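Local coordinates for endo-beta-N-acetylglucosaminidase F1 (Bacteroides thetaiotaomicron VPI-5482, PDB 6TCV), which hydrolyses high-mannose N-glycans as an endo-beta-N-acetylglucosaminidase, probably by cutting the chitobiose core between its two N-acetylglucosamines, at residues Val37-Gly41 / Glu42-Thr46; Asn177-Asn180 / Pro181-Leu185; Asp340-Asp343 / Ala344-Ile348; Gly412-Phe415 / Ser416-Gly420. The protein carries 2 engineered substitutions. All blocks are in the same frame, centred on the assembly; numbering follows the deposited sequence.

Interaction 1. Residues Val37-Gly41 / Glu42-Thr46; sequences VELHG and ETYAT
A beta arch in the N-terminal domain sets V37 and L39, on strand 34-39, against Y44, on strand 43-49; the chain turns between them through H40, G41 and E42. The two strands face each other through side chains, and the CA atoms of L39 and Y44 are 6.9 Å apart. The main contact is CH-pi: V37 CG1 sits over the middle of the Y44 ring, 3.6 Å from its centroid and only 9° off the ring normal. V37 CG1, placed anti to the backbone N (chi1 177°), meets the ring that Y44 extends toward strand 34-39 (chi1 -178°). V37 CG2 adds a more peripheral touch, 3.9 Å from Y44 CE1. Nearer the bend, L39 CD2 packs on the stem of the tyrosine, 3.6 Å from Y44 CB, and approaches the ring obliquely. Outside the arch, strand 34-39 runs parallel to strand 147-154, with V37 on Y150 and L39 on V152, while strand 43-49 belongs to an antiparallel sheet between strands 26-27 and 108-114, so the bend carries the chain from one sheet to the other.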
loop_
_atom_site.group_PDB
_atom_site.type_symbol
_atom_site.label_atom_id
_atom_site.label_comp_id
_atom_site.label_asym_id
_atom_site.label_seq_id
_atom_site.Cartn_x
_atom_site.Cartn_y
_atom_site.Cartn_z
ATOM N N VAL A 37 -9.379 8.950 0.613
ATOM C CA VAL A 37 -10.727 8.583 0.165
ATOM C C VAL A 37 -10.626 8.217 -1.297
ATOM O O VAL A 37 -10.328 9.074 -2.138
ATOM C CB VAL A 37 -11.714 9.750 0.334
ATOM C CG1 VAL A 37 -13.089 9.403 -0.202
ATOM C CG2 VAL A 37 -11.841 10.098 1.829
ATOM N N GLU A 38 -10.986 6.986 -1.624
ATOM C CA GLU A 38 -11.094 6.549 -3.005
ATOM C C GLU A 38 -12.581 6.506 -3.337
ATOM O O GLU A 38 -13.324 5.679 -2.777
ATOM C CB GLU A 38 -10.499 5.153 -3.163
ATOM C CG GLU A 38 -9.032 5.190 -2.978
ATOM C CD GLU A 38 -8.361 3.827 -3.036
ATOM O OE1 GLU A 38 -8.922 2.898 -3.643
ATOM O OE2 GLU A 38 -7.236 3.728 -2.523
ATOM N N LEU A 39 -13.004 7.285 -4.327
ATOM C CA LEU A 39 -14.411 7.351 -4.723
ATOM C C LEU A 39 -14.697 6.234 -5.716
ATOM O O LEU A 39 -14.096 6.182 -6.792
ATOM C CB LEU A 39 -14.770 8.707 -5.332
ATOM C CG LEU A 39 -14.597 9.880 -4.367
ATOM C CD1 LEU A 39 -14.853 11.179 -5.169
ATOM C CD2 LEU A 39 -15.519 9.794 -3.152
ATOM N N HIS A 40 -15.568 5.304 -5.336
ATOM C CA HIS A 40 -16.005 4.258 -6.259
ATOM C C HIS A 40 -17.413 4.512 -6.745
ATOM O O HIS A 40 -17.914 3.735 -7.561
ATOM C CB HIS A 40 -15.922 2.861 -5.610
ATOM C CG HIS A 40 -14.558 2.542 -5.109
ATOM N ND1 HIS A 40 -13.568 2.133 -5.961
ATOM C CD2 HIS A 40 -14.001 2.608 -3.877
ATOM C CE1 HIS A 40 -12.434 1.994 -5.289
ATOM N NE2 HIS A 40 -12.691 2.217 -4.010
ATOM N N GLY A 41 -18.036 5.586 -6.289
ATOM C CA GLY A 41 -19.376 5.973 -6.671
ATOM C C GLY A 41 -19.452 7.482 -6.620
ATOM O O GLY A 41 -18.436 8.165 -6.416
ATOM N N GLU A 42 -20.675 8.001 -6.728
ATOM C CA GLU A 42 -20.871 9.438 -6.775
ATOM C C GLU A 42 -20.833 10.116 -5.425
ATOM O O GLU A 42 -20.603 11.333 -5.369
ATOM C CB GLU A 42 -22.237 9.750 -7.333
ATOM C CG GLU A 42 -22.317 9.481 -8.769
ATOM C CD GLU A 42 -23.724 9.097 -9.163
ATOM O OE1 GLU A 42 -24.476 9.986 -9.657
ATOM O OE2 GLU A 42 -24.038 7.898 -8.947
ATOM N N THR A 43 -21.041 9.385 -4.322
ATOM C CA THR A 43 -20.964 10.003 -3.003
ATOM C C THR A 43 -20.167 9.185 -1.995
ATOM O O THR A 43 -20.058 7.960 -2.102
ATOM C CB THR A 43 -22.381 10.185 -2.374
ATOM O OG1 THR A 43 -23.002 8.896 -2.213
ATOM C CG2 THR A 43 -23.262 11.097 -3.198
ATOM N N TYR A 44 -19.590 9.901 -1.021
ATOM C CA TYR A 44 -18.880 9.335 0.124
ATOM C C TYR A 44 -19.247 10.151 1.365
ATOM O O TYR A 44 -18.975 11.353 1.402
ATOM C CB TYR A 44 -17.362 9.343 -0.115
ATOM C CG TYR A 44 -16.524 8.744 0.990
ATOM C CD1 TYR A 44 -16.121 9.505 2.066
ATOM C CD2 TYR A 44 -16.076 7.425 0.918
ATOM C CE1 TYR A 44 -15.348 8.982 3.071
ATOM C CE2 TYR A 44 -15.287 6.891 1.917
ATOM C CZ TYR A 44 -14.924 7.682 2.995
ATOM O OH TYR A 44 -14.143 7.184 4.010
ATOM N N ALA A 45 -19.765 9.515 2.404
ATOM C CA ALA A 45 -20.233 10.214 3.594
ATOM C C ALA A 45 -19.370 9.828 4.795
ATOM O O ALA A 45 -19.005 8.663 4.946
ATOM C CB ALA A 45 -21.695 9.840 3.881
ATOM N N THR A 46 -19.036 10.818 5.632
ATOM C CA THR A 46 -18.235 10.598 6.846
ATOM C C THR A 46 -18.620 11.661 7.880
ATOM O O THR A 46 -19.623 12.367 7.725
ATOM C CB THR A 46 -16.741 10.653 6.469
#

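Interaction 2. Residues Asn177-Asn180 / Pro181-Leu185; sequences NDVN and PLNTL. With MAN (alpha-D-mannopyranose), chain B; MAN (alpha-D-mannopyranose), chain C; MAN (alpha-D-mannopyranose), chain D.
The carbonyl oxygen N180 O is held twice by N183, once by its backbone N at 3.0 Å and once by its side-chain ND2 at 2.9 Å. ND2 meets N180 O in the carbonyl plane, on a lone pair of the oxygen, whereas the backbone N comes from 42° above it. This is the start of the 3-10 segment 181-185, opened by an Asx turn on the sequence Asn-Pro: N180 OD1 accepts from L182 N at 2.9 Å, a nearly straight bond (165°) that passes over P181. The carboxamide can reach there because CG stands anti to N180 N, chi1 -171°, while its ND2 is bound to K438 O. With an alanine here, L182 N and K438 O would probably each lose a partner and the first turn would be set less firmly. N183 OD1 in turn takes Y437 N, which fixes the rotation of that amide, and V179 CG1 packs beside N183 ND2 at 3.6 Å. A water also accepts from N180 N at 2.9 Å. Upstream, the same loop meets mannoses of the bound high-mannose glycan: N177 OD1 is held by N222, and N177 ND2 donates to O2 of the chain D mannose at 3.1 Å. D178 OD2 receives the O4 hydroxyl of the chain C mannose at 2.6 Å.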
loop_
_atom_site.group_PDB
_atom_site.type_symbol
_atom_site.label_atom_id
_atom_site.label_comp_id
_atom_site.label_asym_id
_atom_site.label_seq_id
_atom_site.Cartn_x
_atom_site.Cartn_y
_atom_site.Cartn_z
ATOM N N ASN A 177 12.566 -10.833 -10.531
ATOM C CA ASN A 177 13.702 -11.429 -11.191
ATOM C C ASN A 177 13.234 -12.432 -12.231
ATOM O O ASN A 177 13.943 -12.718 -13.223
ATOM C CB ASN A 177 14.701 -12.056 -10.236
ATOM C CG ASN A 177 15.441 -11.064 -9.438
ATOM O OD1 ASN A 177 15.612 -9.907 -9.817
ATOM N ND2 ASN A 177 15.932 -11.508 -8.306
ATOM N N ASP A 178 12.071 -13.070 -11.959
ATOM C CA ASP A 178 11.642 -14.186 -12.759
ATOM C C ASP A 178 10.286 -14.008 -13.440
ATOM O O ASP A 178 10.115 -14.505 -14.549
ATOM C CB ASP A 178 11.479 -15.507 -11.924
ATOM C CG ASP A 178 12.732 -15.955 -11.218
ATOM O OD1 ASP A 178 13.805 -15.603 -11.676
ATOM O OD2 ASP A 178 12.607 -16.874 -10.417
ATOM N N VAL A 179 9.359 -13.266 -12.858
ATOM C CA VAL A 179 7.954 -13.260 -13.276
ATOM C C VAL A 179 7.498 -11.847 -13.563
ATOM O O VAL A 179 7.667 -10.924 -12.749
ATOM C CB VAL A 179 7.050 -13.941 -12.219
ATOM C CG1 VAL A 179 5.580 -13.927 -12.637
ATOM C CG2 VAL A 179 7.489 -15.429 -12.018
ATOM N N ASN A 180 6.856 -11.717 -14.724
ATOM C CA ASN A 180 6.264 -10.445 -15.166
ATOM C C ASN A 180 5.034 -10.111 -14.313
ATOM O O ASN A 180 4.112 -10.941 -14.209
ATOM C CB ASN A 180 5.848 -10.646 -16.623
ATOM C CG ASN A 180 5.403 -9.372 -17.329
ATOM O OD1 ASN A 180 4.902 -8.422 -16.688
ATOM N ND2 ASN A 180 5.507 -9.370 -18.644
ATOM N N PRO A 181 4.976 -8.928 -13.686
ATOM C CA PRO A 181 3.813 -8.579 -12.865
ATOM C C PRO A 181 2.545 -8.413 -13.651
ATOM O O PRO A 181 1.469 -8.381 -13.030
ATOM C CB PRO A 181 4.249 -7.280 -12.183
ATOM C CG PRO A 181 5.254 -6.653 -13.160
ATOM C CD PRO A 181 5.997 -7.852 -13.713
ATOM N N LEU A 182 2.585 -8.351 -14.971
ATOM C CA LEU A 182 1.345 -8.384 -15.735
ATOM C C LEU A 182 0.563 -9.658 -15.488
ATOM O O LEU A 182 -0.653 -9.665 -15.740
ATOM C CB LEU A 182 1.613 -8.180 -17.238
ATOM C CG LEU A 182 2.044 -6.745 -17.619
ATOM C CD1 LEU A 182 2.323 -6.749 -19.120
ATOM C CD2 LEU A 182 1.067 -5.662 -17.285
ATOM N N ASN A 183 1.205 -10.713 -14.968
ATOM C CA ASN A 183 0.503 -11.932 -14.547
ATOM C C ASN A 183 -0.541 -11.674 -13.473
ATOM O O ASN A 183 -1.381 -12.545 -13.248
ATOM C CB ASN A 183 1.528 -13.001 -14.159
ATOM C CG ASN A 183 2.121 -13.624 -15.354
ATOM O OD1 ASN A 183 1.431 -14.214 -16.197
ATOM N ND2 ASN A 183 3.441 -13.503 -15.469
ATOM N N THR A 184 -0.577 -10.500 -12.858
ATOM C CA THR A 184 -1.724 -10.124 -12.040
ATOM C C THR A 184 -3.025 -10.366 -12.793
ATOM O O THR A 184 -4.051 -10.753 -12.196
ATOM C CB THR A 184 -1.611 -8.642 -11.688
ATOM O OG1 THR A 184 -0.419 -8.389 -10.937
ATOM C CG2 THR A 184 -2.768 -8.133 -10.853
ATOM N N LEU A 185 -3.028 -10.103 -14.101
ATOM C CA LEU A 185 -4.233 -10.180 -14.923
ATOM C C LEU A 185 -4.681 -11.607 -15.176
ATOM O O LEU A 185 -5.793 -11.796 -15.692
ATOM C CB LEU A 185 -4.044 -9.398 -16.213
ATOM C CG LEU A 185 -3.727 -7.937 -16.008
ATOM C CD1 LEU A 185 -3.524 -7.286 -17.386
ATOM C CD2 LEU A 185 -4.730 -7.189 -15.132
HETATM C C1 MAN B . 19.516 -9.878 -7.857
HETATM C C2 MAN B . 19.130 -10.088 -9.316
HETATM C C3 MAN B . 19.083 -11.576 -9.650
HETATM C C4 MAN B . 20.397 -12.239 -9.267
HETATM C C5 MAN B . 20.636 -11.984 -7.784
HETATM C C6 MAN B . 21.951 -12.536 -7.301
HETATM O O2 MAN B . 20.075 -9.390 -10.141
HETATM O O3 MAN B . 18.789 -11.718 -11.028
HETATM O O4 MAN B . 20.330 -13.647 -9.479
HETATM O O5 MAN B . 20.706 -10.572 -7.562
HETATM O O6 MAN B . 22.041 -12.405 -5.865
HETATM C C1 MAN C . 14.750 -18.587 -4.800
HETATM C C2 MAN C . 15.461 -18.813 -6.124
HETATM C C3 MAN C . 15.176 -17.632 -7.056
HETATM C C4 MAN C . 13.661 -17.487 -7.191
HETATM C C5 MAN C . 12.960 -17.333 -5.841
HETATM C C6 MAN C . 11.435 -17.366 -5.910
HETATM O O2 MAN C . 14.956 -19.973 -6.792
HETATM O O3 MAN C . 15.808 -17.791 -8.324
HETATM O O4 MAN C . 13.301 -16.316 -7.924
HETATM O O5 MAN C . 13.352 -18.431 -4.988
HETATM O O6 MAN C . 10.855 -17.102 -4.633
HETATM C C1 MAN D . 18.182 -11.373 -4.901
HETATM C C2 MAN D . 18.702 -10.135 -5.619
HETATM C C3 MAN D . 18.033 -8.909 -5.019
HETATM C C4 MAN D . 16.514 -9.029 -5.039
HETATM C C5 MAN D . 16.057 -10.339 -4.403
HETATM C C6 MAN D . 14.585 -10.623 -4.630
HETATM O O2 MAN D . 18.435 -10.295 -7.030
HETATM O O3 MAN D . 18.398 -7.757 -5.779
HETATM O O4 MAN D . 15.939 -7.986 -4.256
HETATM O O5 MAN D . 16.773 -11.444 -5.007
HETATM O O6 MAN D . 14.238 -11.902 -4.062
HETATM O O HOH W 1 6.594 -14.083 -16.349
#

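Interaction 3. Residues Asp340-Asp343 / Ala344-Ile348; sequences DGVD and AKEWI
W347 turns the edge of its indole to V342, and the two side chains meet at a slant. The ring N-H carries the contact: W347 NE1 donates to V342 O at 3.0 Å, with the oxygen only 6° out of the indole plane. Seen from the carbonyl the match is less regular, since the nitrogen stands 63° out of its plane. Next to this bond V342 CG1, anti to its own N (chi1 -179°), reaches W347 CD1 at 3.8 Å and touches E346 CB, also 3.8 Å away, the two side chains crossing at about a right angle. A344 CA lies 3.5 Å above one face of the indole, toward its rim, and Y314 of helix 306-319 meets the ring edge-to-face. A leucine in place of W347 would probably leave V342 O without its indole donor and open a gap against A344 and helix 306-319. The D343 carboxylate reaches not for the indole but for the backbone of K345: D343 OD2 takes K345 N at 2.9 Å from above the carboxylate plane and is also bound by Q364 N. Farther out, K345 NZ reaches S30 O and E346 OE2 takes V33 N, linking this loop to the N-terminal domain. The D343 OD2 bond to K345 N makes an Asx turn, and with E346 N to D343 O (2.9 Å) as first 3-10 bond the chain leaves the short hairpin 338-343 for the 3-10 segment 344-346.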
loop_
_atom_site.group_PDB
_atom_site.type_symbol
_atom_site.label_atom_id
_atom_site.label_comp_id
_atom_site.label_asym_id
_atom_site.label_seq_id
_atom_site.Cartn_x
_atom_site.Cartn_y
_atom_site.Cartn_z
ATOM N N ASP A 340 6.961 10.175 17.272
ATOM C CA ASP A 340 6.684 11.608 17.431
ATOM C C ASP A 340 5.218 11.853 17.834
ATOM O O ASP A 340 4.583 12.823 17.407
ATOM C CB ASP A 340 7.072 12.395 16.194
ATOM C CG ASP A 340 8.577 12.445 15.981
ATOM O OD1 ASP A 340 9.334 12.034 16.864
ATOM O OD2 ASP A 340 8.984 12.901 14.901
ATOM N N GLY A 341 4.698 10.986 18.703
ATOM C CA GLY A 341 3.344 11.084 19.185
ATOM C C GLY A 341 2.276 10.695 18.194
ATOM O O GLY A 341 1.089 10.753 18.536
ATOM N N VAL A 342 2.626 10.161 17.043
ATOM C CA VAL A 342 1.661 9.832 16.009
ATOM C C VAL A 342 1.495 8.325 15.970
ATOM O O VAL A 342 2.479 7.578 15.803
ATOM C CB VAL A 342 2.108 10.334 14.618
ATOM C CG1 VAL A 342 1.090 10.000 13.575
ATOM C CG2 VAL A 342 2.333 11.849 14.638
ATOM N N ASP A 343 0.238 7.880 16.091
ATOM C CA ASP A 343 -0.074 6.458 16.124
ATOM C C ASP A 343 0.116 5.776 14.802
ATOM O O ASP A 343 -0.135 6.344 13.736
ATOM C CB ASP A 343 -1.519 6.283 16.557
ATOM C CG ASP A 343 -1.893 4.842 16.724
ATOM O OD1 ASP A 343 -1.647 4.331 17.810
ATOM O OD2 ASP A 343 -2.596 4.309 15.812
ATOM N N ALA A 344 0.515 4.502 14.899
ATOM C CA ALA A 344 0.794 3.685 13.732
ATOM C C ALA A 344 -0.344 3.566 12.730
ATOM O O ALA A 344 -0.075 3.346 11.544
ATOM C CB ALA A 344 1.184 2.271 14.177
ATOM N N LYS A 345 -1.613 3.707 13.138
ATOM C CA LYS A 345 -2.684 3.659 12.131
ATOM C C LYS A 345 -2.481 4.718 11.043
ATOM O O LYS A 345 -2.943 4.546 9.896
ATOM C CB LYS A 345 -4.044 3.746 12.744
ATOM C CG LYS A 345 -5.169 3.351 11.817
ATOM C CD LYS A 345 -6.541 3.414 12.503
ATOM C CE LYS A 345 -7.631 3.141 11.518
ATOM N NZ LYS A 345 -8.981 3.148 12.141
ATOM N N GLU A 346 -1.794 5.805 11.373
ATOM C CA GLU A 346 -1.583 6.896 10.431
ATOM C C GLU A 346 -0.456 6.589 9.453
ATOM O O GLU A 346 -0.291 7.358 8.494
ATOM C CB GLU A 346 -1.244 8.168 11.194
ATOM C CG GLU A 346 -2.274 8.697 12.187
ATOM C CD GLU A 346 -3.364 9.594 11.602
ATOM O OE1 GLU A 346 -3.319 9.958 10.399
ATOM O OE2 GLU A 346 -4.222 10.093 12.407
ATOM N N TRP A 347 0.392 5.580 9.698
ATOM C CA TRP A 347 1.571 5.352 8.858
ATOM C C TRP A 347 1.878 3.893 8.525
ATOM O O TRP A 347 2.876 3.650 7.848
ATOM C CB TRP A 347 2.829 6.133 9.368
ATOM C CG TRP A 347 3.044 6.124 10.844
ATOM C CD1 TRP A 347 2.655 7.056 11.724
ATOM C CD2 TRP A 347 3.745 5.105 11.594
ATOM N NE1 TRP A 347 3.010 6.685 13.007
ATOM C CE2 TRP A 347 3.669 5.469 12.939
ATOM C CE3 TRP A 347 4.394 3.903 11.251
ATOM C CZ2 TRP A 347 4.248 4.687 13.954
ATOM C CZ3 TRP A 347 4.938 3.126 12.258
ATOM C CH2 TRP A 347 4.849 3.519 13.584
ATOM N N ILE A 348 1.095 2.914 9.002
ATOM C CA ILE A 348 1.130 1.532 8.514
ATOM C C ILE A 348 -0.257 1.255 7.919
ATOM O O ILE A 348 -1.236 1.053 8.664
ATOM C CB ILE A 348 1.482 0.488 9.601
ATOM C CG1 ILE A 348 2.781 0.818 10.344
ATOM C CG2 ILE A 348 1.513 -0.913 8.931
ATOM C CD1 ILE A 348 3.978 0.645 9.498
#

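Interaction 4. Residues Gly412-Phe415 / Ser416-Gly420; sequences GSVF and SRLQG
S413 O is met by two donors from the same face of its carbonyl plane: S416 OG at 2.8 Å and R417 N at 3.2 Å. The hydroxyl bond belongs to one of two conformers modelled for S416 and is doubtful in the other; in this one chi1 is 80°, which tucks OG between the backbone N and carbonyl carbon and turns it back along the helix. One step earlier, G412 O accepts from S416 N at 3.0 Å. S416 N to G412 O and R417 N to S413 O are helical bonds of helix 411-416, four residues in span. Bonds that span three residues join them: R417 N also makes a weak one to V414 O, and L418 N donates to F415 O at 3.0 Å, standing 69° out of that carbonyl plane. The helix end runs on into a type I beta turn from S416 to Q419, on the way to helix 421-426. Side-chain packing across the turn is loose, with L418 CD1 4.4 Å from V414 CG1 and 4.5 Å from F415 CD2. The aromatic ring of F415 instead stacks on F187 and meets Y411 edge-to-face. On another flank of the helix end, R417 CG passes 3.3 Å from S413 O, and the chain bends at chi3 (70°). A water lying in the guanidinium plane joins R417 NH1, at 2.9 Å, to the hydroxyl of S413. What holds the arginine there is a set of backbone carbonyls: NH2 donates to G381 O and G383 O, and NH1 to E376 O at the end of strand 371-376.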
loop_
_atom_site.group_PDB
_atom_site.type_symbol
_atom_site.label_atom_id
_atom_site.label_comp_id
_atom_site.label_asym_id
_atom_site.label_seq_id
_atom_site.Cartn_x
_atom_site.Cartn_y
_atom_site.Cartn_z
ATOM N N GLY A 412 -1.211 -24.370 -11.809
ATOM C CA GLY A 412 -2.066 -25.419 -11.303
ATOM C C GLY A 412 -2.094 -25.453 -9.783
ATOM O O GLY A 412 -3.149 -25.569 -9.146
ATOM N N SER A 413 -0.908 -25.393 -9.169
ATOM C CA SER A 413 -0.811 -25.335 -7.708
ATOM C C SER A 413 -1.438 -24.063 -7.150
ATOM O O SER A 413 -2.233 -24.118 -6.185
ATOM C CB SER A 413 0.685 -25.372 -7.328
ATOM O OG SER A 413 0.833 -25.285 -5.935
ATOM N N VAL A 414 -1.061 -22.914 -7.704
ATOM C CA VAL A 414 -1.544 -21.640 -7.172
ATOM C C VAL A 414 -3.075 -21.606 -7.180
ATOM O O VAL A 414 -3.720 -21.282 -6.175
ATOM C CB VAL A 414 -0.953 -20.458 -7.963
ATOM C CG1 VAL A 414 -1.551 -19.124 -7.516
ATOM C CG2 VAL A 414 0.558 -20.414 -7.853
ATOM N N PHE A 415 -3.682 -21.924 -8.332
ATOM C CA PHE A 415 -5.120 -21.817 -8.432
ATOM C C PHE A 415 -5.827 -22.899 -7.632
ATOM O O PHE A 415 -6.948 -22.676 -7.136
ATOM C CB PHE A 415 -5.560 -21.820 -9.895
ATOM C CG PHE A 415 -5.373 -20.458 -10.552
ATOM C CD1 PHE A 415 -4.140 -20.063 -11.098
ATOM C CD2 PHE A 415 -6.421 -19.516 -10.555
ATOM C CE1 PHE A 415 -3.930 -18.839 -11.658
ATOM C CE2 PHE A 415 -6.239 -18.271 -11.127
ATOM C CZ PHE A 415 -5.012 -17.929 -11.677
ATOM N N SER A 416 -5.219 -24.083 -7.480
ATOM C CA SER A 416 -5.804 -25.082 -6.592
ATOM C C SER A 416 -5.999 -24.489 -5.200
ATOM O O SER A 416 -7.032 -24.727 -4.556
ATOM C CB SER A 416 -4.969 -26.383 -6.553
ATOM O OG SER A 416 -3.807 -26.340 -5.720
ATOM N N ARG A 417 -5.053 -23.669 -4.751
ATOM C CA ARG A 417 -5.077 -23.112 -3.418
ATOM C C ARG A 417 -6.013 -21.925 -3.299
ATOM O O ARG A 417 -6.214 -21.433 -2.174
ATOM C CB ARG A 417 -3.652 -22.733 -2.994
ATOM C CG ARG A 417 -2.722 -23.926 -2.921
ATOM C CD ARG A 417 -1.285 -23.476 -2.783
ATOM N NE ARG A 417 -1.053 -22.874 -1.457
ATOM C CZ ARG A 417 0.119 -22.359 -1.091
ATOM N NH1 ARG A 417 1.120 -22.360 -1.958
ATOM N NH2 ARG A 417 0.269 -21.878 0.123
ATOM N N LEU A 418 -6.677 -21.544 -4.375
ATOM C CA LEU A 418 -7.639 -20.434 -4.376
ATOM C C LEU A 418 -9.050 -20.968 -4.591
ATOM O O LEU A 418 -9.975 -20.168 -4.727
ATOM C CB LEU A 418 -7.303 -19.391 -5.456
ATOM C CG LEU A 418 -5.929 -18.757 -5.309
ATOM C CD1 LEU A 418 -5.603 -17.865 -6.456
ATOM C CD2 LEU A 418 -5.854 -17.944 -3.988
ATOM N N GLN A 419 -9.267 -22.265 -4.635
ATOM C CA GLN A 419 -10.614 -22.794 -4.802
ATOM C C GLN A 419 -11.491 -22.530 -3.587
ATOM O O GLN A 419 -11.039 -22.608 -2.452
ATOM C CB GLN A 419 -10.537 -24.306 -5.051
ATOM C CG GLN A 419 -9.953 -24.616 -6.389
ATOM C CD GLN A 419 -9.756 -26.078 -6.666
ATOM O OE1 GLN A 419 -9.988 -26.939 -5.817
ATOM N NE2 GLN A 419 -9.348 -26.365 -7.886
ATOM N N GLY A 420 -12.770 -22.238 -3.835
ATOM C CA GLY A 420 -13.753 -22.124 -2.767
ATOM C C GLY A 420 -13.790 -20.792 -2.021
ATOM O O GLY A 420 -14.862 -20.337 -1.586
HETATM O O HOH W 2 1.356 -22.778 -4.787
#

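Along the chain the four contacts come in series, each closing before the next opens, and none touches another. Interaction 1 lies in the N-terminal domain. Interaction 2 lies in the loop after strand 169-175 of the large mixed sheet, whose parallel strands alternate with helices as in a glycosidase barrel; interaction 3 runs from strand 342-343 into a loop, and interaction 4 ends helix 411-416. Interactions 2 and 4 are the closest pair, with centres about 17 Å apart on the same side of the chain's centre, and F187, just past residues 177-185, packs on interaction 4. Interaction 3 is on the opposite side from both, about 33 and 36 Å away centre to centre. Among the four, 177-185 holds the glycan directly.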